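Local coordinates for uncharacterized protein (Saccharomonospora viridis, PDB 3RMQ) that is of unknown function but binds a zinc ion through a zinc-finger domain, at residues 7-19 with 46-59. The protein carries 1 engineered substitution. Sequence-based numbering, arbitrary orientation.
Sequences YLWQQADGKRHVY and RGDLTAGLWFDGEC. With ZN (zinc ion), chain B.
The Gln11 amide is gripped at both ends by the loop 46-59, at NE2 by Asp48 and at OE1 by Asp56. Its extended chain, with CG anti to the backbone N (chi1 -178°), carries the amide past the Trp54 ring to both partners. Gln11 NE2 donates to Asp48 OD1 at 2.9 Å, nearly straight and within the amide plane. OE1 accepts from Asp56 N, which comes from above the carbonyl plane, and also from a water held by Arg16 NE and Asp56 O. The backbone N of Gln11 lies over the Trp54 ring and has no polar partner. CB of Gln11 makes a CH-pi contact, 3.5 Å from the centroid of the five-membered ring of Trp54. Asp48 O takes two donors from opposite faces of its plane, Gln10 NE2 and Trp54 NE1. Asp48 OD2 is satisfied by Gln43 N and a water.

Strands 7-12 and 15-20 form a beta hairpin with a type I' turn, and the loop runs along it into the zinc site. Arg16 N donates to Gly57 O, and Cys59 N donates to Arg16 O at 2.9 Å. These two bonds make a single beta bridge between Arg16 and Glu58; Cys59 follows, beside His17. Zinc is bound by His17 ND1 at 2.1 Å and by Cys59 SG at 2.4 Å; Cys36 and Cys62 complete the site. The Arg16 guanidinium lies between Trp54 CE3 on one face and Glu58 OE2 on the other. The Glu58 salt bridge is long and of charges only, with no N-H directed at OE2, while Arg16 NH2 donates to Trp54 O at 3.0 Å.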
ATOM      1  N   TYR A   7      -4.321   4.318 -10.902  1.00 15.04           N
ATOM      2  CA  TYR A   7      -3.933   4.287  -9.485  1.00 13.16           C
ATOM      3  C   TYR A   7      -3.090   5.508  -9.148  1.00 15.77           C
ATOM      4  O   TYR A   7      -2.167   5.853  -9.884  1.00 15.45           O
ATOM      5  CB  TYR A   7      -3.062   3.060  -9.189  1.00 15.84           C
ATOM      6  CG  TYR A   7      -3.782   1.756  -9.463  1.00 17.86           C
ATOM      7  CD1 TYR A   7      -4.801   1.321  -8.617  1.00 18.62           C
ATOM      8  CD2 TYR A   7      -3.505   1.015 -10.613  1.00 18.31           C
ATOM      9  CE1 TYR A   7      -5.472   0.135  -8.864  1.00 16.34           C
ATOM     10  CE2 TYR A   7      -4.186  -0.168 -10.875  1.00 16.93           C
ATOM     11  CZ  TYR A   7      -5.174  -0.581 -10.001  1.00 21.54           C
ATOM     12  OH  TYR A   7      -5.878  -1.744 -10.227  1.00 23.14           O
ATOM     13  N   LEU A   8      -3.338   6.082  -7.987  1.00 11.71           N
ATOM     14  CA  LEU A   8      -2.556   7.262  -7.546  1.00 13.00           C
ATOM     15  C   LEU A   8      -2.210   7.083  -6.074  1.00 15.90           C
ATOM     16  O   LEU A   8      -2.868   6.300  -5.362  1.00 15.05           O
ATOM     17  CB  LEU A   8      -3.353   8.558  -7.717  1.00 14.50           C
ATOM     18  CG  LEU A   8      -3.604   9.031  -9.179  1.00 15.81           C
ATOM     19  CD1 LEU A   8      -4.492  10.206  -9.166  1.00 19.35           C
ATOM     20  CD2 LEU A   8      -2.223   9.382  -9.883  1.00 16.15           C
ATOM     21  N   TRP A   9      -1.212   7.830  -5.617  1.00 13.30           N
ATOM     22  CA  TRP A   9      -0.795   7.800  -4.226  1.00 14.30           C
ATOM     23  C   TRP A   9      -1.539   8.857  -3.424  1.00 15.51           C
ATOM     24  O   TRP A   9      -1.868   9.935  -3.972  1.00 12.50           O
ATOM     25  CB  TRP A   9       0.747   8.051  -4.137  1.00 13.78           C
ATOM     26  CG  TRP A   9       1.525   6.931  -4.760  1.00 16.72           C
ATOM     27  CD1 TRP A   9       1.847   6.773  -6.101  1.00 17.62           C
ATOM     28  CD2 TRP A   9       2.064   5.781  -4.076  1.00 16.89           C
ATOM     29  NE1 TRP A   9       2.553   5.580  -6.264  1.00 15.74           N
ATOM     30  CE2 TRP A   9       2.719   4.980  -5.044  1.00 16.85           C
ATOM     31  CE3 TRP A   9       2.066   5.361  -2.725  1.00 15.70           C
ATOM     32  CZ2 TRP A   9       3.358   3.746  -4.713  1.00 18.82           C
ATOM     33  CZ3 TRP A   9       2.730   4.123  -2.389  1.00 17.06           C
ATOM     34  CH2 TRP A   9       3.352   3.354  -3.384  1.00 19.48           C
ATOM     35  N   GLN A  10      -1.764   8.574  -2.135  1.00 12.15           N
ATOM     36  CA  GLN A  10      -2.313   9.575  -1.225  1.00 12.00           C
ATOM     37  C   GLN A  10      -1.881   9.266   0.204  1.00 16.05           C
ATOM     38  O   GLN A  10      -2.086   8.139   0.678  1.00 15.26           O
ATOM     39  CB  GLN A  10      -3.860   9.586  -1.313  1.00 13.56           C
ATOM     40  CG  GLN A  10      -4.550  10.467  -0.243  1.00 18.54           C
ATOM     41  CD  GLN A  10      -4.162  11.934  -0.374  1.00 19.90           C
ATOM     42  OE1 GLN A  10      -4.286  12.504  -1.460  1.00 16.76           O
ATOM     43  NE2 GLN A  10      -3.661  12.545   0.717  1.00 16.34           N
ATOM     44  N   GLN A  11      -1.285  10.246   0.871  1.00 13.77           N
ATOM     45  CA  GLN A  11      -0.843  10.037   2.272  1.00 14.27           C
ATOM     46  C   GLN A  11      -2.073  10.124   3.173  1.00 16.57           C
ATOM     47  O   GLN A  11      -2.933  11.036   3.016  1.00 14.02           O
ATOM     48  CB  GLN A  11       0.154  11.102   2.701  1.00 14.47           C
ATOM     49  CG  GLN A  11       0.667  10.869   4.164  1.00 13.89           C
ATOM     50  CD  GLN A  11       1.768  11.808   4.517  1.00 14.23           C
ATOM     51  OE1 GLN A  11       2.929  11.595   4.130  1.00 14.33           O
ATOM     52  NE2 GLN A  11       1.427  12.897   5.212  1.00 15.08           N
ATOM     53  N   ALA A  12      -2.185   9.189   4.120  1.00 15.38           N
ATOM     54  CA  ALA A  12      -3.270   9.246   5.099  1.00 14.34           C
ATOM     55  C   ALA A  12      -2.999   8.252   6.203  1.00 18.74           C
ATOM     56  O   ALA A  12      -2.457   7.174   5.964  1.00 16.35           O
ATOM     57  CB  ALA A  12      -4.628   8.915   4.417  1.00 14.34           C
ATOM     58  N   ASP A  13      -3.327   8.664   7.419  1.00 15.92           N
ATOM     59  CA  ASP A  13      -3.192   7.798   8.575  1.00 19.31           C
ATOM     60  C   ASP A  13      -1.800   7.233   8.703  1.00 18.03           C
ATOM     61  O   ASP A  13      -1.620   6.052   9.046  1.00 17.53           O
ATOM     62  CB  ASP A  13      -4.185   6.645   8.522  1.00 28.38           C
ATOM     63  CG  ASP A  13      -4.406   6.036   9.916  1.00 42.72           C
ATOM     64  OD1 ASP A  13      -4.112   6.729  10.932  1.00 39.22           O
ATOM     65  OD2 ASP A  13      -4.854   4.877  10.003  1.00 48.70           O
ATOM     66  N   GLY A  14      -0.804   8.076   8.461  1.00 14.88           N
ATOM     67  CA  GLY A  14       0.563   7.714   8.730  1.00 17.47           C
ATOM     68  C   GLY A  14       1.309   6.937   7.644  1.00 20.01           C
ATOM     69  O   GLY A  14       2.455   6.579   7.882  1.00 17.60           O
ATOM     70  N   LYS A  15       0.699   6.660   6.494  1.00 14.22           N
ATOM     71  CA  LYS A  15       1.461   6.038   5.411  1.00 12.15           C
ATOM     72  C   LYS A  15       1.076   6.636   4.092  1.00 13.44           C
ATOM     73  O   LYS A  15       0.017   7.239   3.965  1.00 13.02           O
ATOM     74  CB  LYS A  15       1.150   4.531   5.313  1.00 14.33           C
ATOM     75  CG  LYS A  15       1.233   3.723   6.654  1.00 20.91           C
ATOM     76  CD  LYS A  15       0.786   2.268   6.382  1.00 28.21           C
ATOM     77  CE  LYS A  15       0.587   1.442   7.658  1.00 36.65           C
ATOM     78  NZ  LYS A  15      -0.852   1.422   8.076  1.00 39.23           N
ATOM     79  N   ARG A  16       1.894   6.406   3.074  1.00 15.16           N
ATOM     80  CA  ARG A  16       1.517   6.834   1.746  1.00 14.68           C
ATOM     81  C   ARG A  16       0.816   5.643   1.061  1.00 12.74           C
ATOM     82  O   ARG A  16       1.474   4.648   0.748  1.00 13.38           O
ATOM     83  CB  ARG A  16       2.747   7.290   0.944  1.00 10.31           C
ATOM     84  CG  ARG A  16       2.304   8.188  -0.199  1.00 12.99           C
ATOM     85  CD  ARG A  16       3.435   8.577  -1.148  1.00 15.14           C
ATOM     86  NE  ARG A  16       4.403   9.434  -0.468  1.00 16.96           N
ATOM     87  CZ  ARG A  16       5.452  10.027  -1.059  1.00 22.14           C
ATOM     88  NH1 ARG A  16       5.689   9.828  -2.365  1.00 20.33           N
ATOM     89  NH2 ARG A  16       6.265  10.824  -0.343  1.00 16.93           N
ATOM     90  N   HIS A  17      -0.522   5.708   0.934  1.00 12.94           N
ATOM     91  CA  HIS A  17      -1.292   4.580   0.402  1.00 15.64           C
ATOM     92  C   HIS A  17      -1.503   4.787  -1.078  1.00 14.42           C
ATOM     93  O   HIS A  17      -1.137   5.853  -1.609  1.00 15.62           O
ATOM     94  CB  HIS A  17      -2.664   4.470   1.094  1.00 14.30           C
ATOM     95  CG  HIS A  17      -2.582   4.109   2.545  1.00 15.13           C
ATOM     96  ND1 HIS A  17      -2.417   2.809   2.994  1.00 13.26           N
ATOM     97  CD2 HIS A  17      -2.638   4.889   3.653  1.00 15.60           C
ATOM     98  CE1 HIS A  17      -2.427   2.805   4.319  1.00 15.63           C
ATOM     99  NE2 HIS A  17      -2.540   4.061   4.740  1.00 16.26           N
ATOM    100  N   VAL A  18      -2.105   3.790  -1.729  1.00 12.38           N
ATOM    101  CA  VAL A  18      -2.432   3.861  -3.155  1.00 13.86           C
ATOM    102  C   VAL A  18      -3.923   3.718  -3.187  1.00 16.17           C
ATOM    103  O   VAL A  18      -4.501   2.933  -2.376  1.00 15.54           O
ATOM    104  CB  VAL A  18      -1.774   2.727  -3.981  1.00 16.17           C
ATOM    105  CG1 VAL A  18      -2.280   2.741  -5.422  1.00 14.33           C
ATOM    106  CG2 VAL A  18      -0.255   2.898  -3.962  1.00 12.05           C
ATOM    107  N   TYR A  19      -4.581   4.455  -4.074  1.00 15.89           N
ATOM    108  CA  TYR A  19      -6.018   4.220  -4.242  1.00 13.94           C
ATOM    109  C   TYR A  19      -6.388   4.029  -5.722  1.00 16.91           C
ATOM    110  O   TYR A  19      -5.654   4.458  -6.637  1.00 13.65           O
ATOM    111  CB  TYR A  19      -6.853   5.345  -3.583  1.00 13.85           C
ATOM    112  CG  TYR A  19      -6.784   6.668  -4.268  1.00 14.05           C
ATOM    113  CD1 TYR A  19      -5.689   7.521  -4.090  1.00 15.27           C
ATOM    114  CD2 TYR A  19      -7.810   7.090  -5.109  1.00 17.97           C
ATOM    115  CE1 TYR A  19      -5.609   8.736  -4.756  1.00 18.38           C
ATOM    116  CE2 TYR A  19      -7.741   8.304  -5.782  1.00 20.42           C
ATOM    117  CZ  TYR A  19      -6.642   9.126  -5.592  1.00 19.93           C
ATOM    118  OH  TYR A  19      -6.581  10.332  -6.250  1.00 19.21           O
ATOM    119  N   ARG A  46      -1.855  16.424   9.442  1.00 13.89           N
ATOM    120  CA  ARG A  46      -0.829  15.393   9.219  1.00 11.79           C
ATOM    121  C   ARG A  46      -0.031  15.638   7.931  1.00 15.98           C
ATOM    122  O   ARG A  46       0.799  14.790   7.482  1.00 15.14           O
ATOM    123  CB  ARG A  46      -1.528  14.037   9.081  1.00 12.76           C
ATOM    124  CG  ARG A  46      -2.116  13.604  10.457  1.00 18.06           C
ATOM    125  CD  ARG A  46      -3.024  12.390  10.349  1.00 16.50           C
ATOM    126  NE  ARG A  46      -3.336  11.796  11.662  1.00 20.74           N
ATOM    127  CZ  ARG A  46      -4.190  10.781  11.816  1.00 30.05           C
ATOM    128  NH1 ARG A  46      -4.793  10.260  10.754  1.00 19.76           N
ATOM    129  NH2 ARG A  46      -4.438  10.279  13.024  1.00 30.41           N
ATOM    130  N   GLY A  47      -0.296  16.781   7.318  1.00 15.23           N
ATOM    131  CA  GLY A  47       0.362  17.148   6.052  1.00 16.11           C
ATOM    132  C   GLY A  47      -0.195  16.389   4.844  1.00 14.75           C
ATOM    133  O   GLY A  47       0.373  16.439   3.722  1.00 14.47           O
ATOM    134  N   ASP A  48      -1.350  15.741   5.015  1.00 14.57           N
ATOM    135  CA  ASP A  48      -1.847  14.843   3.967  1.00 13.30           C
ATOM    136  C   ASP A  48      -2.349  15.571   2.717  1.00 13.60           C
ATOM    137  O   ASP A  48      -2.433  14.947   1.640  1.00 18.19           O
ATOM    138  CB  ASP A  48      -2.992  13.940   4.441  1.00 13.14           C
ATOM    139  CG  ASP A  48      -2.637  13.079   5.650  1.00 15.76           C
ATOM    140  OD1 ASP A  48      -1.442  12.792   5.888  1.00 17.22           O
ATOM    141  OD2 ASP A  48      -3.615  12.672   6.351  1.00 15.74           O
ATOM    142  N   LEU A  49      -2.706  16.854   2.824  1.00 15.62           N
ATOM    143  CA  LEU A  49      -3.257  17.534   1.619  1.00 20.77           C
ATOM    144  C   LEU A  49      -2.231  18.439   0.905  1.00 25.36           C
ATOM    145  O   LEU A  49      -2.584  19.217   0.025  1.00 26.30           O
ATOM    146  CB  LEU A  49      -4.520  18.340   1.955  1.00 24.53           C
ATOM    147  CG  LEU A  49      -5.797  17.536   2.311  1.00 25.03           C
ATOM    148  CD1 LEU A  49      -6.141  16.474   1.299  1.00 22.41           C
ATOM    149  CD2 LEU A  49      -5.701  16.903   3.635  1.00 24.62           C
ATOM    150  N   THR A  50      -0.953  18.317   1.259  1.00 18.67           N
ATOM    151  CA  THR A  50       0.101  18.989   0.479  1.00 21.24           C
ATOM    152  C   THR A  50       1.120  17.944   0.111  1.00 18.03           C
ATOM    153  O   THR A  50       1.877  17.532   0.961  1.00 15.83           O
ATOM    154  CB  THR A  50       0.752  20.092   1.312  1.00 32.46           C
ATOM    155  OG1 THR A  50      -0.258  21.039   1.667  1.00 33.84           O
ATOM    156  CG2 THR A  50       1.875  20.795   0.525  1.00 34.02           C
ATOM    157  N   ALA A  51       1.163  17.517  -1.162  1.00 18.86           N
ATOM    158  CA  ALA A  51       1.979  16.351  -1.489  1.00 18.68           C
ATOM    159  C   ALA A  51       3.472  16.664  -1.297  1.00 18.59           C
ATOM    160  O   ALA A  51       4.269  15.749  -1.055  1.00 20.80           O
ATOM    161  CB  ALA A  51       1.704  15.883  -2.909  1.00 22.70           C
ATOM    162  N   GLY A  52       3.847  17.950  -1.349  1.00 18.81           N
ATOM    163  CA  GLY A  52       5.231  18.309  -1.036  1.00 26.05           C
ATOM    164  C   GLY A  52       5.609  18.092   0.430  1.00 26.60           C
ATOM    165  O   GLY A  52       6.778  18.114   0.805  1.00 28.36           O
ATOM    166  N   LEU A  53       4.614  17.904   1.279  1.00 20.86           N
ATOM    167  CA  LEU A  53       4.847  17.632   2.695  1.00 21.52           C
ATOM    168  C   LEU A  53       4.595  16.156   3.046  1.00 16.54           C
ATOM    169  O   LEU A  53       4.422  15.806   4.241  1.00 18.84           O
ATOM    170  CB  LEU A  53       3.895  18.478   3.573  1.00 28.23           C
ATOM    171  CG  LEU A  53       3.873  19.999   3.378  1.00 34.11           C
ATOM    172  CD1 LEU A  53       2.914  20.614   4.407  1.00 34.75           C
ATOM    173  CD2 LEU A  53       5.313  20.598   3.481  1.00 30.10           C
ATOM    174  N   TRP A  54       4.508  15.270   2.050  1.00 15.22           N
ATOM    175  CA  TRP A  54       4.263  13.876   2.365  1.00 13.35           C
ATOM    176  C   TRP A  54       5.539  13.190   2.824  1.00 16.80           C
ATOM    177  O   TRP A  54       6.334  12.712   1.984  1.00 16.44           O
ATOM    178  CB  TRP A  54       3.774  13.133   1.140  1.00 13.21           C
ATOM    179  CG  TRP A  54       2.329  13.453   0.788  1.00 13.77           C
ATOM    180  CD1 TRP A  54       1.427  14.260   1.464  1.00 17.35           C
ATOM    181  CD2 TRP A  54       1.635  12.906  -0.324  1.00 14.08           C
ATOM    182  NE1 TRP A  54       0.213  14.277   0.766  1.00 15.54           N
ATOM    183  CE2 TRP A  54       0.328  13.460  -0.332  1.00 12.52           C
ATOM    184  CE3 TRP A  54       2.016  12.035  -1.354  1.00 17.72           C
ATOM    185  CZ2 TRP A  54      -0.595  13.165  -1.316  1.00 16.30           C
ATOM    186  CZ3 TRP A  54       1.061  11.727  -2.366  1.00 17.10           C
ATOM    187  CH2 TRP A  54      -0.205  12.280  -2.324  1.00 16.57           C
ATOM    188  N   PHE A  55       5.744  13.130   4.135  1.00 14.14           N
ATOM    189  CA  PHE A  55       6.981  12.530   4.653  1.00 14.60           C
ATOM    190  C   PHE A  55       6.749  11.131   5.237  1.00 19.81           C
ATOM    191  O   PHE A  55       7.686  10.472   5.668  1.00 16.47           O
ATOM    192  CB  PHE A  55       7.594  13.428   5.770  1.00 20.04           C
ATOM    193  CG  PHE A  55       7.968  14.821   5.312  1.00 22.45           C
ATOM    194  CD1 PHE A  55       8.089  15.133   3.960  1.00 27.27           C
ATOM    195  CD2 PHE A  55       8.165  15.829   6.225  1.00 21.71           C
ATOM    196  CE1 PHE A  55       8.411  16.450   3.539  1.00 26.50           C
ATOM    197  CE2 PHE A  55       8.515  17.126   5.812  1.00 20.16           C
ATOM    198  CZ  PHE A  55       8.651  17.425   4.466  1.00 24.71           C
ATOM    199  N   ASP A  56       5.505  10.687   5.330  1.00 15.55           N
ATOM    200  CA  ASP A  56       5.255   9.341   5.848  1.00 15.32           C
ATOM    201  C   ASP A  56       5.829   8.295   4.914  1.00 19.16           C
ATOM    202  O   ASP A  56       5.881   8.496   3.702  1.00 18.43           O
ATOM    203  CB  ASP A  56       3.758   9.100   5.967  1.00 14.96           C
ATOM    204  CG  ASP A  56       3.134   9.895   7.147  1.00 28.86           C
ATOM    205  OD1 ASP A  56       3.814  10.025   8.191  1.00 29.36           O
ATOM    206  OD2 ASP A  56       1.975  10.343   7.025  1.00 26.21           O
ATOM    207  N   GLY A  57       6.174   7.142   5.460  1.00 18.14           N
ATOM    208  CA  GLY A  57       6.700   6.079   4.632  1.00 17.85           C
ATOM    209  C   GLY A  57       5.613   5.489   3.738  1.00 19.87           C
ATOM    210  O   GLY A  57       4.430   5.555   4.086  1.00 16.02           O
ATOM    211  N   GLU A  58       5.998   4.917   2.591  1.00 16.03           N
ATOM    212  CA  GLU A  58       4.997   4.226   1.770  1.00 18.69           C
ATOM    213  C   GLU A  58       4.359   3.030   2.501  1.00 18.59           C
ATOM    214  O   GLU A  58       5.016   2.324   3.263  1.00 17.71           O
ATOM    215  CB  GLU A  58       5.618   3.742   0.462  1.00 21.68           C
ATOM    216  CG  GLU A  58       5.866   4.851  -0.512  1.00 25.26           C
ATOM    217  CD  GLU A  58       7.123   5.669  -0.215  1.00 38.43           C
ATOM    218  OE1 GLU A  58       8.110   5.082   0.297  1.00 34.97           O
ATOM    219  OE2 GLU A  58       7.104   6.907  -0.488  1.00 42.45           O
ATOM    220  N   CYS A  59       3.083   2.800   2.250  1.00 15.84           N
ATOM    221  CA  CYS A  59       2.361   1.634   2.767  1.00 12.87           C
ATOM    222  C   CYS A  59       2.917   0.396   2.061  1.00 15.05           C
ATOM    223  O   CYS A  59       2.841   0.290   0.834  1.00 14.29           O
ATOM    224  CB  CYS A  59       0.841   1.765   2.462  1.00 14.68           C
ATOM    225  SG  CYS A  59      -0.071   0.221   2.917  1.00 16.34           S
TER
HETATM  226 ZN    ZN B 114      -2.163   0.948   2.118  1.00 17.46          ZN
HETATM  227  O   HOH W   1       4.137  10.067   2.321  1.00 17.50           O
HETATM  228  O   HOH W   2      -4.787  10.999   7.923  1.00 17.25           O
HETATM  229  O   HOH W   3      -0.570  10.845   7.648  1.00 15.63           O
HETATM  230  O   HOH W   4       5.836   6.602   8.222  1.00 33.48           O